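Local coordinates for protein antitoxin VapB (Salmonella enterica subsp. enterica serovar Typhimurium str. LT2, PDB 6IFM) that neutralizes its cognate toxin VapC as the antitoxin of a type II toxin-antitoxin system and binds DNA, at residues H28-A33 and G44-S49. Residues are numbered along the deposited sequence; the frame is centred on the assembly and turned at random.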
ATOM      1  N   HIS E  28     -34.903   6.092   6.500  1.00 37.82           N
ATOM      2  CA  HIS E  28     -33.525   5.612   6.588  1.00 33.78           C
ATOM      3  C   HIS E  28     -32.837   5.987   5.284  1.00 34.53           C
ATOM      4  O   HIS E  28     -33.495   6.323   4.293  1.00 31.56           O
ATOM      5  CB  HIS E  28     -33.412   4.112   6.906  1.00 36.28           C
ATOM      6  CG  HIS E  28     -33.972   3.196   5.858  1.00 45.11           C
ATOM      7  ND1 HIS E  28     -35.024   3.536   5.030  1.00 47.49           N
ATOM      8  CD2 HIS E  28     -33.631   1.927   5.528  1.00 47.12           C
ATOM      9  CE1 HIS E  28     -35.296   2.521   4.227  1.00 47.91           C
ATOM     10  NE2 HIS E  28     -34.464   1.532   4.510  1.00 45.39           N
ATOM     11  N   VAL E  29     -31.500   5.948   5.305  1.00 30.82           N
ATOM     12  CA  VAL E  29     -30.672   6.859   4.519  1.00 25.42           C
ATOM     13  C   VAL E  29     -29.456   6.147   3.929  1.00 26.10           C
ATOM     14  O   VAL E  29     -29.183   4.983   4.215  1.00 25.44           O
ATOM     15  CB  VAL E  29     -30.211   8.042   5.389  1.00 27.17           C
ATOM     16  CG1 VAL E  29     -31.393   8.890   5.840  1.00 23.99           C
ATOM     17  CG2 VAL E  29     -29.433   7.506   6.587  1.00 22.95           C
ATOM     18  N   GLU E  30     -28.712   6.885   3.104  1.00 24.81           N
ATOM     19  CA  GLU E  30     -27.405   6.507   2.584  1.00 20.63           C
ATOM     20  C   GLU E  30     -26.312   7.344   3.248  1.00 20.73           C
ATOM     21  O   GLU E  30     -26.581   8.370   3.877  1.00 19.56           O
ATOM     22  CB  GLU E  30     -27.354   6.669   1.055  1.00 21.41           C
ATOM     23  CG  GLU E  30     -28.368   5.811   0.287  1.00 22.50           C
ATOM     24  CD  GLU E  30     -28.868   6.471  -0.998  1.00 28.15           C
ATOM     25  OE1 GLU E  30     -29.275   7.651  -0.941  1.00 27.66           O
ATOM     26  OE2 GLU E  30     -28.872   5.811  -2.066  1.00 31.21           O
ATOM     27  N   ILE E  31     -25.059   6.908   3.088  1.00 21.71           N
ATOM     28  CA  ILE E  31     -23.912   7.580   3.708  1.00 19.04           C
ATOM     29  C   ILE E  31     -22.650   7.277   2.902  1.00 17.57           C
ATOM     30  O   ILE E  31     -22.439   6.152   2.453  1.00 17.29           O
ATOM     31  CB  ILE E  31     -23.773   7.157   5.189  1.00 17.26           C
ATOM     32  CG1 ILE E  31     -22.662   7.946   5.883  1.00 18.93           C
ATOM     33  CG2 ILE E  31     -23.513   5.686   5.280  1.00 19.59           C
ATOM     34  CD1 ILE E  31     -22.792   7.963   7.399  1.00 17.84           C
ATOM     35  N   ILE E  32     -21.812   8.300   2.718  1.00 18.70           N
ATOM     36  CA  ILE E  32     -20.647   8.233   1.825  1.00 16.91           C
ATOM     37  C   ILE E  32     -19.526   9.074   2.407  1.00 16.98           C
ATOM     38  O   ILE E  32     -19.749  10.208   2.837  1.00 18.02           O
ATOM     39  CB  ILE E  32     -20.941   8.752   0.398  1.00 16.70           C
ATOM     40  CG1 ILE E  32     -22.263   8.219  -0.162  1.00 16.22           C
ATOM     41  CG2 ILE E  32     -19.780   8.434  -0.520  1.00 13.97           C
ATOM     42  CD1 ILE E  32     -23.411   9.105   0.129  1.00 17.89           C
ATOM     43  N   ALA E  33     -18.314   8.537   2.366  1.00 16.55           N
ATOM     44  CA  ALA E  33     -17.120   9.275   2.750  1.00 17.18           C
ATOM     45  C   ALA E  33     -16.556  10.028   1.545  1.00 17.00           C
ATOM     46  O   ALA E  33     -16.415   9.458   0.456  1.00 15.09           O
ATOM     47  CB  ALA E  33     -16.068   8.320   3.318  1.00 17.44           C
ATOM     48  N   GLY E  44     -31.790   7.629  -2.957  1.00 22.74           N
ATOM     49  CA  GLY E  44     -32.065   8.097  -4.301  1.00 21.99           C
ATOM     50  C   GLY E  44     -31.359   9.381  -4.665  1.00 19.62           C
ATOM     51  O   GLY E  44     -31.380   9.766  -5.841  1.00 15.29           O
ATOM     52  N   GLU E  45     -30.703  10.034  -3.689  1.00 20.92           N
ATOM     53  CA  GLU E  45     -30.182  11.392  -3.834  1.00 21.28           C
ATOM     54  C   GLU E  45     -28.689  11.560  -3.533  1.00 19.13           C
ATOM     55  O   GLU E  45     -28.253  12.667  -3.207  1.00 17.77           O
ATOM     56  CB  GLU E  45     -31.015  12.354  -2.991  1.00 20.17           C
ATOM     57  CG  GLU E  45     -32.487  12.295  -3.350  1.00 22.43           C
ATOM     58  CD  GLU E  45     -33.423  12.593  -2.211  1.00 25.07           C
ATOM     59  OE1 GLU E  45     -34.135  13.614  -2.324  1.00 27.21           O
ATOM     60  OE2 GLU E  45     -33.465  11.834  -1.205  1.00 21.09           O
ATOM     61  N   SER E  46     -27.873  10.512  -3.626  1.00 18.80           N
ATOM     62  CA  SER E  46     -26.484  10.691  -3.207  1.00 21.77           C
ATOM     63  C   SER E  46     -25.726  11.644  -4.130  1.00 18.23           C
ATOM     64  O   SER E  46     -24.812  12.339  -3.682  1.00 16.76           O
ATOM     65  CB  SER E  46     -25.776   9.343  -3.121  1.00 18.45           C
ATOM     66  OG  SER E  46     -26.483   8.475  -2.236  1.00 22.12           O
ATOM     67  N   TRP E  47     -26.102  11.718  -5.404  1.00 16.83           N
ATOM     68  CA  TRP E  47     -25.387  12.568  -6.346  1.00 15.70           C
ATOM     69  C   TRP E  47     -25.808  14.029  -6.275  1.00 16.71           C
ATOM     70  O   TRP E  47     -25.126  14.882  -6.856  1.00 12.98           O
ATOM     71  CB  TRP E  47     -25.606  12.052  -7.769  1.00 17.04           C
ATOM     72  CG  TRP E  47     -24.810  10.842  -8.077  1.00 14.77           C
ATOM     73  CD1 TRP E  47     -25.224   9.554  -7.995  1.00 14.70           C
ATOM     74  CD2 TRP E  47     -23.459  10.803  -8.543  1.00 14.72           C
ATOM     75  NE1 TRP E  47     -24.212   8.705  -8.359  1.00 13.50           N
ATOM     76  CE2 TRP E  47     -23.115   9.448  -8.702  1.00 15.97           C
ATOM     77  CE3 TRP E  47     -22.496  11.778  -8.815  1.00 13.67           C
ATOM     78  CZ2 TRP E  47     -21.845   9.042  -9.136  1.00 14.38           C
ATOM     79  CZ3 TRP E  47     -21.222  11.363  -9.233  1.00 12.72           C
ATOM     80  CH2 TRP E  47     -20.921  10.013  -9.400  1.00 10.84           C
ATOM     81  N   ASP E  48     -26.909  14.325  -5.570  1.00 20.38           N
ATOM     82  CA  ASP E  48     -27.464  15.677  -5.542  1.00 16.09           C
ATOM     83  C   ASP E  48     -26.473  16.691  -4.979  1.00 16.92           C
ATOM     84  O   ASP E  48     -26.408  17.831  -5.459  1.00 15.75           O
ATOM     85  CB  ASP E  48     -28.753  15.670  -4.739  1.00 15.60           C
ATOM     86  CG  ASP E  48     -29.918  15.205  -5.556  1.00 23.76           C
ATOM     87  OD1 ASP E  48     -29.905  15.486  -6.784  1.00 31.18           O
ATOM     88  OD2 ASP E  48     -30.838  14.570  -4.992  1.00 22.06           O
ATOM     89  N   SER E  49     -25.707  16.306  -3.953  1.00 15.46           N
ATOM     90  CA  SER E  49     -24.677  17.201  -3.425  1.00 14.80           C
ATOM     91  C   SER E  49     -23.560  17.414  -4.437  1.00 15.15           C
ATOM     92  O   SER E  49     -23.015  18.519  -4.556  1.00 15.05           O
ATOM     93  CB  SER E  49     -24.111  16.642  -2.125  1.00 13.95           C
ATOM     94  OG  SER E  49     -24.100  15.230  -2.203  1.00 17.48           O
TER
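Glu-30 reaches from strand 29-34 to the linker that leads into helix 48-52, and one carboxylate oxygen takes both polar contacts. OE1 accepts a weak hydrogen bond from the backbone N of Gly-44 at 3.2 Å, bent to 125° at the hydrogen. A second weak bond comes from the hydroxyl of Ser-46, whose OG also lies 3.2 Å from Glu-30 OE1. OE2 stands farther back, 3.6 Å from both Gly-44 N and Ser-46 OG, which leaves both bonds to OE1. The CB of Glu-30 points toward 44-49, and with CG anti to the carbonyl carbon (chi1 -60°) and the chain bent at chi2 (148°) the carboxylate ends beside Gly-44 N and Ser-46 OG.

Van der Waals contact is slight. Ile-32, two residues along the strand and on the same side, brings the end of its longer branch over Ser-46, with CD1 4.0 Å from Ser-46 CB and 3.9 Å from its OG. The serine hydroxyl thus lies between the glutamate chain and the isoleucine methyl.

The surroundings bind this small interface into the assembly. Backbone bonds from Glu-30 to Thr-41 and from Ile-32 to Ile-39 hold the strand in its hairpin, and Val-29 and Glu-30 also pair with an antiparallel strand of the second subunit. Glu-45 turns its carboxylate to Arg-36 of that subunit in a salt bridge, whereas Asp-48 forms a salt bridge, and Ser-46 O and Ser-49 OG hydrogen bonds, with basic side chains of a chain of another protein.

Two weak bonds converging on one carboxylate oxygen imply a modest polar tether, helped by one methyl contact, between the hairpin of strands 29-34 and 37-42, which lies in the SpoVT-AbrB region, and the start of the segment that meets the neighbouring protein.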